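Local coordinates for uncharacterized protein (Trypanosoma cruzi, PDB 6XYB) that is of unknown function but is probably a paraflagellar rod component that forms a tetramer binding magnesium and potassium ions, at residues L95-S100 / K112-R117; P15-M20 / R64-Q69; T29-E34 / P51-F56; C8-F13 / K108-L113. All blocks are in the same frame, centred on the assembly; numbering follows the deposited sequence.

Contact 1 of 4, residues L95-S100 / K112-R117. With K (potassium ion), chain F; MG (magnesium ion), chain H; MG (magnesium ion), chain G.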
loop_
_atom_site.group_PDB
_atom_site.type_symbol
_atom_site.label_atom_id
_atom_site.label_comp_id
_atom_site.label_asym_id
_atom_site.label_seq_id
_atom_site.Cartn_x
_atom_site.Cartn_y
_atom_site.Cartn_z
ATOM N N LEU C 95 9.345 0.654 8.206
ATOM C CA LEU C 95 8.413 0.592 7.046
ATOM C C LEU C 95 7.183 1.409 7.357
ATOM O O LEU C 95 6.585 1.196 8.439
ATOM C CB LEU C 95 8.017 -0.842 6.783
ATOM C CG LEU C 95 7.014 -1.053 5.643
ATOM C CD1 LEU C 95 7.600 -0.681 4.315
ATOM C CD2 LEU C 95 6.532 -2.497 5.665
ATOM N N ARG C 96 6.858 2.327 6.448
ATOM C CA ARG C 96 5.718 3.222 6.619
ATOM C C ARG C 96 4.601 2.933 5.617
ATOM O O ARG C 96 3.426 3.099 5.987
ATOM C CB ARG C 96 6.145 4.681 6.492
ATOM C CG ARG C 96 7.179 5.068 7.541
ATOM C CD ARG C 96 6.683 5.021 8.969
ATOM N NE ARG C 96 5.809 6.143 8.930
ATOM C CZ ARG C 96 6.054 7.374 9.360
ATOM N NH1 ARG C 96 7.167 7.701 10.002
ATOM N NH2 ARG C 96 5.145 8.295 9.103
ATOM N N ALA C 97 4.941 2.492 4.412
ATOM C CA ALA C 97 3.926 2.355 3.377
ATOM C C ALA C 97 4.437 1.462 2.245
ATOM O O ALA C 97 5.634 1.309 2.075
ATOM C CB ALA C 97 3.470 3.696 2.843
ATOM N N SER C 98 3.501 0.885 1.507
ATOM C CA SER C 98 3.885 0.121 0.310
ATOM C C SER C 98 2.767 0.270 -0.728
ATOM O O SER C 98 1.625 0.416 -0.389
ATOM C CB SER C 98 4.104 -1.342 0.600
ATOM O OG SER C 98 4.496 -2.110 -0.520
ATOM N N ASN C 99 3.096 0.109 -2.005
ATOM C CA ASN C 99 2.090 0.035 -3.091
ATOM C C ASN C 99 2.649 -0.790 -4.241
ATOM O O ASN C 99 3.833 -0.983 -4.326
ATOM C CB ASN C 99 1.613 1.441 -3.488
ATOM C CG ASN C 99 2.638 2.428 -3.940
ATOM O OD1 ASN C 99 3.162 3.222 -3.172
ATOM N ND2 ASN C 99 2.985 2.335 -5.195
ATOM N N SER C 100 1.772 -1.264 -5.057
ATOM C CA SER C 100 2.208 -2.043 -6.219
ATOM C C SER C 100 1.248 -1.835 -7.388
ATOM O O SER C 100 0.054 -1.512 -7.221
ATOM C CB SER C 100 2.353 -3.506 -5.840
ATOM O OG SER C 100 1.207 -4.003 -5.148
ATOM N N LYS C 112 6.653 -0.650 -4.499
ATOM C CA LYS C 112 7.394 0.347 -3.772
ATOM C C LYS C 112 7.203 0.175 -2.251
ATOM O O LYS C 112 6.131 -0.146 -1.782
ATOM C CB LYS C 112 7.029 1.729 -4.275
ATOM C CG LYS C 112 7.452 1.833 -5.726
ATOM C CD LYS C 112 7.558 3.166 -6.274
ATOM C CE LYS C 112 7.481 3.086 -7.776
ATOM N NZ LYS C 112 8.831 2.778 -8.326
ATOM N N LEU C 113 8.304 0.353 -1.525
ATOM C CA LEU C 113 8.330 0.251 -0.055
ATOM C C LEU C 113 8.930 1.588 0.405
ATOM O O LEU C 113 10.077 1.957 -0.027
ATOM C CB LEU C 113 9.172 -0.946 0.375
ATOM C CG LEU C 113 8.721 -2.343 -0.018
ATOM C CD1 LEU C 113 9.875 -3.339 0.168
ATOM C CD2 LEU C 113 7.564 -2.858 0.841
ATOM N N PHE C 114 8.271 2.253 1.334
ATOM C CA PHE C 114 8.758 3.557 1.813
ATOM C C PHE C 114 9.078 3.456 3.315
ATOM O O PHE C 114 8.307 2.867 4.078
ATOM C CB PHE C 114 7.652 4.612 1.647
ATOM C CG PHE C 114 7.288 4.883 0.229
ATOM C CD1 PHE C 114 8.107 5.648 -0.563
ATOM C CD2 PHE C 114 6.167 4.293 -0.311
ATOM C CE1 PHE C 114 7.790 5.908 -1.889
ATOM C CE2 PHE C 114 5.815 4.585 -1.637
ATOM C CZ PHE C 114 6.646 5.352 -2.418
ATOM N N PHE C 115 10.250 3.977 3.675
ATOM C CA PHE C 115 10.807 3.828 5.036
ATOM C C PHE C 115 11.168 5.184 5.642
ATOM O O PHE C 115 11.521 6.128 4.897
ATOM C CB PHE C 115 12.094 3.027 5.017
ATOM C CG PHE C 115 11.910 1.619 4.516
ATOM C CD1 PHE C 115 11.968 1.346 3.161
ATOM C CD2 PHE C 115 11.751 0.516 5.382
ATOM C CE1 PHE C 115 11.743 0.072 2.668
ATOM C CE2 PHE C 115 11.570 -0.784 4.881
ATOM C CZ PHE C 115 11.553 -0.987 3.509
ATOM N N ALA C 116 11.019 5.286 6.959
ATOM C CA ALA C 116 11.428 6.501 7.700
ATOM C C ALA C 116 12.345 6.107 8.851
ATOM O O ALA C 116 12.365 4.928 9.308
ATOM C CB ALA C 116 10.184 7.235 8.194
ATOM N N ARG C 117 13.154 7.062 9.329
ATOM C CA ARG C 117 13.998 6.777 10.516
ATOM C C ARG C 117 13.122 6.725 11.765
ATOM O O ARG C 117 12.046 7.344 11.746
ATOM C CB ARG C 117 15.101 7.826 10.724
ATOM C CG ARG C 117 16.174 7.895 9.666
ATOM C CD ARG C 117 16.998 6.646 9.526
ATOM N NE ARG C 117 17.946 6.380 10.617
ATOM C CZ ARG C 117 18.717 5.303 10.683
ATOM N NH1 ARG C 117 18.680 4.427 9.712
ATOM N NH2 ARG C 117 19.528 5.097 11.710
HETATM K K K F . 1.123 2.109 6.896
HETATM MG MG MG H . -0.438 0.204 0.437
HETATM MG MG MG G . -2.123 -1.780 -6.539
HETATM O O HOH W 1 3.541 1.327 9.075
HETATM O O HOH W 2 9.495 6.011 11.616
#
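Strands 95-100 and 112-117 run antiparallel, and their pairing is broken once, where Arg96 and Ala97 both face Phe114. Phe114 O takes a straight bond from Arg96 N at 2.8 Å and a weak one from Ala97 N. Arg96 has a helix-like psi of -33°, which turns both N-H groups to one oxygen. Beyond the bulge the pairing is regular, with Phe114 N on Ala97 O and Lys112 N on Asn99 O. Lys112 O is gripped twice: Ser98 OG (2.9 Å) and Asn99 N (3.1 Å) reach it from opposite faces of its carbonyl plane. OG gets there by lying anti to the Ser98 nitrogen (chi1 -179°). Leu95 CD1 sits over one face of the Phe115 ring, 4.3 Å from its centroid. On the other sheet face, Asn99 OD1 meets the edge of the Phe114 ring in its plane, 3.4 Å from CE2. That oxygen also bonds Ser98 OG of the second subunit. Arg96 bends so that NH1 passes Ala116 CB; a water joins NH1 to Arg117 O, and NH2 bonds Leu95 O of the second subunit. Three carbonyls of strand 95-100 bind metals: Arg96 O potassium (2.7 Å), Ser98 O and Ser100 O one magnesium each. The same carbonyls of the other three subunits bind the same ions. This is a beta hairpin with a classic bulge, its outer strand lining the ion-filled axis of a tetramer.

Contact 2 of 4, residues P15-M20 / R64-Q69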
loop_
_atom_site.group_PDB
_atom_site.type_symbol
_atom_site.label_atom_id
_atom_site.label_comp_id
_atom_site.label_asym_id
_atom_site.label_seq_id
_atom_site.Cartn_x
_atom_site.Cartn_y
_atom_site.Cartn_z
ATOM N N PRO C 15 12.777 -9.618 -15.316
ATOM C CA PRO C 15 13.574 -10.192 -14.240
ATOM C C PRO C 15 13.666 -9.244 -13.048
ATOM O O PRO C 15 13.279 -8.067 -13.153
ATOM C CB PRO C 15 14.959 -10.389 -14.862
ATOM C CG PRO C 15 15.018 -9.326 -15.946
ATOM C CD PRO C 15 13.595 -9.108 -16.418
ATOM N N PRO C 16 14.112 -9.769 -11.886
ATOM C CA PRO C 16 14.094 -9.024 -10.627
ATOM C C PRO C 16 15.122 -7.893 -10.625
ATOM O O PRO C 16 16.326 -8.100 -10.745
ATOM C CB PRO C 16 14.365 -10.023 -9.515
ATOM C CG PRO C 16 14.714 -11.335 -10.197
ATOM C CD PRO C 16 14.522 -11.168 -11.695
ATOM N N VAL C 17 14.614 -6.661 -10.454
ATOM C CA VAL C 17 15.502 -5.451 -10.407
ATOM C C VAL C 17 15.089 -4.653 -9.179
ATOM O O VAL C 17 13.893 -4.266 -9.066
ATOM C CB VAL C 17 15.457 -4.559 -11.664
ATOM C CG1 VAL C 17 16.374 -3.355 -11.443
ATOM C CG2 VAL C 17 15.798 -5.376 -12.924
ATOM N N ILE C 18 16.037 -4.446 -8.289
ATOM C CA ILE C 18 15.768 -3.737 -7.026
ATOM C C ILE C 18 16.540 -2.412 -7.072
ATOM O O ILE C 18 17.745 -2.383 -7.327
ATOM C CB ILE C 18 16.191 -4.561 -5.802
ATOM C CG1 ILE C 18 15.456 -5.902 -5.750
ATOM C CG2 ILE C 18 16.015 -3.713 -4.534
ATOM C CD1 ILE C 18 16.142 -6.935 -4.933
ATOM N N THR C 19 15.854 -1.298 -6.827
ATOM C CA THR C 19 16.449 0.043 -6.765
ATOM C C THR C 19 16.184 0.650 -5.383
ATOM O O THR C 19 15.082 0.471 -4.848
ATOM C CB THR C 19 15.920 0.923 -7.888
ATOM O OG1 THR C 19 14.507 0.890 -7.981
ATOM C CG2 THR C 19 16.449 0.530 -9.238
ATOM N N MET C 20 17.150 1.394 -4.872
ATOM C CA MET C 20 17.056 2.030 -3.557
ATOM C C MET C 20 17.425 3.487 -3.691
ATOM O O MET C 20 18.514 3.778 -4.192
ATOM C CB MET C 20 17.995 1.307 -2.581
ATOM C CG MET C 20 17.783 -0.181 -2.566
ATOM S SD MET C 20 18.406 -1.008 -1.127
ATOM C CE MET C 20 20.110 -0.783 -1.299
ATOM N N ARG C 64 21.255 0.085 -7.602
ATOM C CA ARG C 64 20.511 -0.868 -8.425
ATOM C C ARG C 64 21.132 -2.251 -8.391
ATOM O O ARG C 64 22.344 -2.386 -8.626
ATOM C CB ARG C 64 20.507 -0.429 -9.882
ATOM C CG ARG C 64 19.739 -1.385 -10.795
ATOM C CD ARG C 64 19.957 -1.003 -12.228
ATOM N NE ARG C 64 19.186 -1.787 -13.151
ATOM C CZ ARG C 64 19.535 -2.989 -13.616
ATOM N NH1 ARG C 64 20.628 -3.626 -13.198
ATOM N NH2 ARG C 64 18.762 -3.561 -14.507
ATOM N N MET C 65 20.314 -3.247 -8.137
ATOM C CA MET C 65 20.735 -4.666 -8.215
ATOM C C MET C 65 19.799 -5.424 -9.151
ATOM O O MET C 65 18.580 -5.388 -8.945
ATOM C CB MET C 65 20.763 -5.348 -6.835
ATOM C CG MET C 65 20.844 -6.882 -6.873
ATOM S SD MET C 65 20.571 -7.603 -5.163
ATOM C CE MET C 65 22.226 -7.250 -4.705
ATOM N N GLU C 66 20.348 -6.203 -10.085
ATOM C CA GLU C 66 19.523 -7.219 -10.757
ATOM C C GLU C 66 19.928 -8.612 -10.264
ATOM O O GLU C 66 21.126 -8.922 -10.337
ATOM C CB GLU C 66 19.612 -7.117 -12.270
ATOM C CG GLU C 66 18.723 -8.137 -12.975
ATOM C CD GLU C 66 18.655 -7.974 -14.496
ATOM O OE1 GLU C 66 18.690 -6.821 -14.964
ATOM O OE2 GLU C 66 18.534 -8.998 -15.208
ATOM N N LEU C 67 18.969 -9.441 -9.846
ATOM C CA LEU C 67 19.243 -10.882 -9.486
ATOM C C LEU C 67 19.424 -11.722 -10.766
ATOM O O LEU C 67 18.674 -11.551 -11.746
ATOM C CB LEU C 67 18.140 -11.474 -8.602
ATOM C CG LEU C 67 17.628 -10.644 -7.429
ATOM C CD1 LEU C 67 16.484 -11.356 -6.745
ATOM C CD2 LEU C 67 18.719 -10.304 -6.447
ATOM N N SER C 68 20.381 -12.651 -10.765
ATOM C CA SER C 68 21.123 -13.036 -12.002
ATOM C C SER C 68 20.275 -13.799 -13.061
ATOM O O SER C 68 20.563 -14.994 -13.325
ATOM C CB SER C 68 22.432 -13.731 -11.654
ATOM O OG SER C 68 22.350 -14.419 -10.413
ATOM N N GLN C 69 19.312 -13.108 -13.708
ATOM C CA GLN C 69 18.563 -13.533 -14.935
ATOM C C GLN C 69 17.362 -14.373 -14.513
ATOM O O GLN C 69 16.562 -14.784 -15.386
ATOM C CB GLN C 69 19.476 -14.317 -15.887
#
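Arg64 sends CG directly away from its own backbone nitrogen (chi1 -180°) and stays extended to NE, which lays the guanidinium beside Val17. Val17 has its CG1 branch in the equivalent position (chi1 178°), and this methyl rests over one face of the guanidinium, 3.6 Å from NE. The other branch, CG2, lies 3.8 Å from Glu66 OE1. Glu66 is also extended, and its OE2 comes 3.6 Å from Pro15 CG. Within their strand, Arg64 NH2 and Glu66 OE1 form a long salt bridge of 3.3 Å, the carboxylate using its anti lone pair. Strands 17-21 and 62-66, which carry these groups, are antiparallel neighbours in the sheet. Ile18 N bonds Met65 O and Met65 N bonds Ile18 O, both at 2.8 Å. The pairing runs on into the loop, where Pro16 O accepts from Leu67 N at 3.1 Å. The Pro16 ring packs at about a right angle against Leu67, CB to CD1 3.7 Å. Met65 turns to the opposite face, toward Phe54 and Glu34. The partly exposed ion pair has its charged ends against the methyls of Val17, which probably shield it from solvent on one side, while Ile18 and Met65 face the apolar core.

Contact 3 of 4, residues T29-E34 / P51-F56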
loop_
_atom_site.group_PDB
_atom_site.type_symbol
_atom_site.label_atom_id
_atom_site.label_comp_id
_atom_site.label_asym_id
_atom_site.label_seq_id
_atom_site.Cartn_x
_atom_site.Cartn_y
_atom_site.Cartn_z
ATOM N N THR C 29 24.710 -0.252 4.758
ATOM C CA THR C 29 23.353 -0.811 4.725
ATOM C C THR C 29 23.132 -1.550 3.391
ATOM O O THR C 29 22.514 -2.648 3.373
ATOM C CB THR C 29 22.337 0.318 4.880
ATOM O OG1 THR C 29 22.517 0.886 6.170
ATOM C CG2 THR C 29 20.925 -0.177 4.707
ATOM N N VAL C 30 23.643 -0.952 2.316
ATOM C CA VAL C 30 23.554 -1.535 0.963
ATOM C C VAL C 30 24.246 -2.908 1.030
ATOM O O VAL C 30 23.737 -3.892 0.493
ATOM C CB VAL C 30 24.146 -0.556 -0.057
ATOM C CG1 VAL C 30 24.198 -1.197 -1.438
ATOM C CG2 VAL C 30 23.361 0.780 -0.092
ATOM N N LYS C 31 25.448 -2.928 1.581
ATOM C CA LYS C 31 26.277 -4.163 1.669
ATOM C C LYS C 31 25.546 -5.227 2.498
ATOM O O LYS C 31 25.547 -6.383 2.108
ATOM C CB LYS C 31 27.666 -3.864 2.229
ATOM C CG LYS C 31 28.581 -3.131 1.256
ATOM C CD LYS C 31 28.679 -3.707 -0.167
ATOM C CE LYS C 31 29.540 -2.874 -1.093
ATOM N NZ LYS C 31 30.719 -2.352 -0.380
ATOM N N LEU C 32 24.847 -4.834 3.570
ATOM C CA LEU C 32 24.109 -5.813 4.381
ATOM C C LEU C 32 22.978 -6.387 3.514
ATOM O O LEU C 32 22.734 -7.592 3.529
ATOM C CB LEU C 32 23.561 -5.090 5.616
ATOM C CG LEU C 32 22.755 -5.913 6.609
ATOM C CD1 LEU C 32 22.965 -5.366 8.019
ATOM C CD2 LEU C 32 21.274 -5.936 6.271
ATOM N N LEU C 33 22.265 -5.541 2.794
ATOM C CA LEU C 33 21.188 -6.046 1.912
ATOM C C LEU C 33 21.711 -6.912 0.764
ATOM O O LEU C 33 21.038 -7.907 0.425
ATOM C CB LEU C 33 20.356 -4.913 1.360
ATOM C CG LEU C 33 19.526 -4.170 2.389
ATOM C CD1 LEU C 33 18.814 -3.048 1.696
ATOM C CD2 LEU C 33 18.547 -5.114 3.042
ATOM N N GLU C 34 22.876 -6.581 0.222
ATOM C CA GLU C 34 23.561 -7.379 -0.827
ATOM C C GLU C 34 23.627 -8.828 -0.355
ATOM O O GLU C 34 23.362 -9.707 -1.157
ATOM C CB GLU C 34 24.961 -6.837 -1.098
ATOM C CG GLU C 34 25.203 -6.466 -2.526
ATOM C CD GLU C 34 26.434 -5.584 -2.609
ATOM O OE1 GLU C 34 27.492 -5.910 -1.939
ATOM O OE2 GLU C 34 26.309 -4.564 -3.276
ATOM N N PRO C 51 28.630 -13.552 -6.333
ATOM C CA PRO C 51 27.451 -12.869 -5.793
ATOM C C PRO C 51 27.100 -11.566 -6.540
ATOM O O PRO C 51 27.962 -10.842 -6.933
ATOM C CB PRO C 51 27.823 -12.626 -4.311
ATOM C CG PRO C 51 29.348 -12.710 -4.249
ATOM C CD PRO C 51 29.744 -13.636 -5.372
ATOM N N VAL C 52 25.809 -11.259 -6.687
ATOM C CA VAL C 52 25.390 -10.003 -7.369
ATOM C C VAL C 52 25.490 -8.830 -6.389
ATOM O O VAL C 52 25.455 -9.028 -5.149
ATOM C CB VAL C 52 23.977 -10.065 -7.970
ATOM C CG1 VAL C 52 23.889 -11.019 -9.156
ATOM C CG2 VAL C 52 22.967 -10.397 -6.898
ATOM N N LYS C 53 25.691 -7.647 -6.960
ATOM C CA LYS C 53 26.042 -6.422 -6.210
ATOM C C LYS C 53 25.051 -5.316 -6.566
ATOM O O LYS C 53 24.500 -5.270 -7.678
ATOM C CB LYS C 53 27.438 -5.916 -6.596
ATOM C CG LYS C 53 28.575 -6.898 -6.451
ATOM C CD LYS C 53 29.880 -6.159 -6.465
ATOM C CE LYS C 53 30.736 -6.440 -5.244
ATOM N NZ LYS C 53 30.166 -5.818 -4.022
ATOM N N PHE C 54 24.848 -4.404 -5.644
ATOM C CA PHE C 54 24.287 -3.097 -5.966
ATOM C C PHE C 54 25.348 -2.217 -6.611
ATOM O O PHE C 54 26.481 -2.123 -6.084
ATOM C CB PHE C 54 23.787 -2.453 -4.667
ATOM C CG PHE C 54 22.435 -2.923 -4.209
ATOM C CD1 PHE C 54 21.281 -2.446 -4.817
ATOM C CD2 PHE C 54 22.309 -3.779 -3.154
ATOM C CE1 PHE C 54 20.010 -2.809 -4.402
ATOM C CE2 PHE C 54 21.050 -4.151 -2.728
ATOM C CZ PHE C 54 19.899 -3.723 -3.387
ATOM N N LEU C 55 24.952 -1.577 -7.706
ATOM C CA LEU C 55 25.717 -0.525 -8.391
ATOM C C LEU C 55 25.082 0.845 -8.184
ATOM O O LEU C 55 23.867 0.943 -8.184
ATOM C CB LEU C 55 25.841 -0.824 -9.884
ATOM C CG LEU C 55 26.525 -2.144 -10.274
ATOM C CD1 LEU C 55 26.745 -2.211 -11.787
ATOM C CD2 LEU C 55 27.852 -2.368 -9.563
ATOM N N PHE C 56 25.944 1.863 -8.012
ATOM C CA PHE C 56 25.495 3.253 -7.804
ATOM C C PHE C 56 25.368 3.983 -9.129
ATOM O O PHE C 56 26.302 4.006 -9.932
ATOM C CB PHE C 56 26.415 3.996 -6.860
ATOM C CG PHE C 56 25.975 5.400 -6.612
ATOM C CD1 PHE C 56 24.966 5.648 -5.694
ATOM C CD2 PHE C 56 26.573 6.454 -7.282
ATOM C CE1 PHE C 56 24.595 6.946 -5.419
ATOM C CE2 PHE C 56 26.152 7.752 -7.036
ATOM C CZ PHE C 56 25.181 7.989 -6.092
HETATM O O HOH W 3 27.497 -2.176 -3.452
#
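Phe54 and Val30 form the close part of this contact. The CG1 branch of Val30 presses on the root of the phenylalanine side chain, 3.5 Å from CB, and meets the ring obliquely near CD2. Leu33 CB reaches the same ring at CE2, 4.2 Å away. The ring is buried, and Ile18, Met20, Trp63 and Met65 of the sheet pack round it. Glu34 closes this part with a polar grip. Its chi1 of -123° lies away from the usual staggered positions, and from there the extended chain brings the carboxylate to the backbone of the loop. OE2 accepts from Phe54 N at 2.8 Å, on the anti side and 28° out of the carboxylate plane. The same oxygen takes a bond from a water (2.7 Å), which also donates to Phe54 O. Glu34 thus holds both polar backbone atoms of Phe54, one directly and one through water. Helix 27-36 follows strand 17-21 and lies against the antiparallel sheet; here it meets the chain leading into strand 55-57, outermost in this chain, which pairs with 62-66. Farther out the packing is thin. Lys53 is exposed, with its chain bent at chi3 and chi4, and its NZ reaches Glu34 OE1 only in a weak salt bridge of 3.4 Å. Lys31 adds a single distant approach, its CE 4.2 Å from Lys53 NZ. Lys31 NZ and Lys53 NZ are 5.1 Å apart, and the glutamate charge between helix and loop probably eases their proximity.

Contact 4 of 4, residues C8-F13 / K108-L113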
loop_
_atom_site.group_PDB
_atom_site.type_symbol
_atom_site.label_atom_id
_atom_site.label_comp_id
_atom_site.label_asym_id
_atom_site.label_seq_id
_atom_site.Cartn_x
_atom_site.Cartn_y
_atom_site.Cartn_z
ATOM N N CYS C 8 13.170 5.048 -0.307
ATOM C CA CYS C 8 12.230 4.345 -1.195
ATOM C C CYS C 8 12.962 3.157 -1.795
ATOM O O CYS C 8 14.038 3.373 -2.436
ATOM C CB CYS C 8 11.678 5.245 -2.298
ATOM S SG CYS C 8 10.662 4.354 -3.522
ATOM N N VAL C 9 12.413 1.957 -1.630
ATOM C CA VAL C 9 12.958 0.786 -2.318
ATOM C C VAL C 9 11.890 0.344 -3.324
ATOM O O VAL C 9 10.697 0.238 -2.994
ATOM C CB VAL C 9 13.271 -0.351 -1.370
ATOM C CG1 VAL C 9 13.761 -1.602 -2.096
ATOM C CG2 VAL C 9 14.296 0.042 -0.347
ATOM N N SER C 10 12.319 0.125 -4.563
ATOM C CA SER C 10 11.368 -0.329 -5.572
ATOM C C SER C 10 11.865 -1.662 -6.112
ATOM O O SER C 10 13.076 -1.802 -6.312
ATOM C CB SER C 10 11.218 0.699 -6.672
ATOM O OG SER C 10 10.169 0.380 -7.556
ATOM N N ALA C 11 10.941 -2.546 -6.415
ATOM C CA ALA C 11 11.317 -3.853 -6.974
ATOM C C ALA C 11 10.364 -4.135 -8.141
ATOM O O ALA C 11 9.137 -4.144 -7.915
ATOM C CB ALA C 11 11.211 -4.908 -5.931
ATOM N N THR C 12 10.949 -4.458 -9.294
ATOM C CA THR C 12 10.219 -4.838 -10.486
ATOM C C THR C 12 10.613 -6.265 -10.814
ATOM O O THR C 12 11.772 -6.600 -10.725
ATOM C CB THR C 12 10.477 -3.841 -11.626
ATOM O OG1 THR C 12 9.991 -2.543 -11.221
ATOM C CG2 THR C 12 9.729 -4.265 -12.876
ATOM N N PHE C 13 9.629 -7.039 -11.189
ATOM C CA PHE C 13 9.779 -8.426 -11.642
ATOM C C PHE C 13 8.981 -8.614 -12.938
ATOM O O PHE C 13 7.936 -8.013 -13.082
ATOM C CB PHE C 13 9.177 -9.362 -10.622
ATOM C CG PHE C 13 9.699 -9.189 -9.254
ATOM C CD1 PHE C 13 10.784 -9.875 -8.775
ATOM C CD2 PHE C 13 9.076 -8.313 -8.397
ATOM C CE1 PHE C 13 11.300 -9.650 -7.508
ATOM C CE2 PHE C 13 9.555 -8.109 -7.111
ATOM C CZ PHE C 13 10.672 -8.765 -6.661
ATOM N N LYS C 108 5.050 -7.046 -16.273
ATOM C CA LYS C 108 5.918 -6.817 -15.100
ATOM C C LYS C 108 5.127 -6.183 -13.961
ATOM O O LYS C 108 4.167 -5.430 -14.232
ATOM C CB LYS C 108 7.109 -5.913 -15.434
ATOM C CG LYS C 108 8.021 -6.294 -16.605
ATOM C CD LYS C 108 9.252 -5.410 -16.690
ATOM C CE LYS C 108 10.202 -5.836 -17.789
ATOM N NZ LYS C 108 11.073 -6.942 -17.347
ATOM N N ASP C 109 5.503 -6.513 -12.760
ATOM C CA ASP C 109 4.865 -5.880 -11.582
ATOM C C ASP C 109 5.894 -5.088 -10.812
ATOM O O ASP C 109 7.053 -5.497 -10.795
ATOM C CB ASP C 109 4.162 -6.846 -10.644
ATOM C CG ASP C 109 5.067 -7.959 -10.166
ATOM O OD1 ASP C 109 5.273 -8.910 -10.973
ATOM O OD2 ASP C 109 5.492 -7.936 -8.975
ATOM N N THR C 110 5.485 -3.947 -10.272
ATOM C CA THR C 110 6.396 -3.079 -9.546
ATOM C C THR C 110 5.819 -2.805 -8.166
ATOM O O THR C 110 4.665 -2.344 -8.138
ATOM C CB THR C 110 6.628 -1.778 -10.332
ATOM O OG1 THR C 110 7.233 -2.129 -11.588
ATOM C CG2 THR C 110 7.508 -0.815 -9.571
ATOM N N THR C 111 6.643 -2.884 -7.150
ATOM C CA THR C 111 6.262 -2.646 -5.786
ATOM C C THR C 111 7.210 -1.627 -5.179
ATOM O O THR C 111 8.423 -1.785 -5.288
ATOM C CB THR C 111 6.249 -3.924 -4.990
ATOM O OG1 THR C 111 5.358 -4.884 -5.552
ATOM C CG2 THR C 111 6.010 -3.689 -3.528
ATOM N N LYS C 112 6.653 -0.650 -4.499
ATOM C CA LYS C 112 7.394 0.347 -3.772
ATOM C C LYS C 112 7.203 0.175 -2.251
ATOM O O LYS C 112 6.131 -0.146 -1.782
ATOM C CB LYS C 112 7.029 1.729 -4.275
ATOM C CG LYS C 112 7.452 1.833 -5.726
ATOM C CD LYS C 112 7.558 3.166 -6.274
ATOM C CE LYS C 112 7.481 3.086 -7.776
ATOM N NZ LYS C 112 8.831 2.778 -8.326
ATOM N N LEU C 113 8.304 0.353 -1.525
ATOM C CA LEU C 113 8.330 0.251 -0.055
ATOM C C LEU C 113 8.930 1.588 0.405
ATOM O O LEU C 113 10.077 1.957 -0.027
ATOM C CB LEU C 113 9.172 -0.946 0.375
ATOM C CG LEU C 113 8.721 -2.343 -0.018
ATOM C CD1 LEU C 113 9.875 -3.339 0.168
ATOM C CD2 LEU C 113 7.564 -2.858 0.841
HETATM O O HOH W 4 6.751 -6.008 -7.498
#
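Lys108 meets Phe13 at one end of this pairing: its CB lies 3.3 Å from Phe13 O. Its alkyl chain runs past Thr12 CG2, and its NZ bonds to Asn14 O. Asp109 comes next and exchanges two backbone bonds with Phe13. Its OD2 approaches the Phe13 ring obliquely, 3.6 Å from Phe13 CD2, the carboxylate and ring planes only 19° apart. OD1 forms a salt bridge with Lys77, while OD2 accepts from a water. That water also donates to Ala11 O and bonds Thr111 OG1, so it ties the two strands together near the edge of the Phe13 ring. Thr110 points to the other face, where its OG1 is hydrogen-bonded to Thr12 OG1 at 2.8 Å. Both threonines hold OG1 beside their own backbone nitrogen (chi1 -62°), which turns the hydroxyls toward each other. Thr110 CG2 reaches on to Ser10 OG, 3.5 Å away. Ala11 N bonds Thr111 O and Thr111 N bonds Ala11 O, both at 2.9 Å. Lys112 bends at its last torsion and gives NZ to Ser10 OG at 2.9 Å. The same ammonium bonds Ser78 and forms a salt bridge with Asp74, both of the second subunit, which probably offsets the buried charge. Leu113 ends the segment beside Val9: Val9 N bonds Leu113 O and Leu113 N bonds Val9 O, both at 2.8 Å. The hydrogen-bonded and non-hydrogen-bonded pairs alternate without a break. This is regular central pairing in an antiparallel sheet, joining the first and last strands, with helix 74-90 over the Val9 and Phe13 side.

How the contacts relate
All four contacts belong to one antiparallel sheet or the helix against it. Contacts 1 and 4 are buried and share Lys112 and Leu113: strand 108-117 pairs with 93-103 on one side and 6-13 on the other. Contact 1 supplies the ion-binding carbonyls, and Lys112, shared by both, bonds the second subunit. Contacts 2 and 3 lie in the other half of the sheet, toward strand 55-57, are only partly buried and touch no other chain. Contact 2 adjoins contact 4 through strands 6-13 and 17-21. Contact 3 is nested in the loop that contact 2 closes. Three contacts rest on strand pairing; contact 3 relies on side chains from a helix.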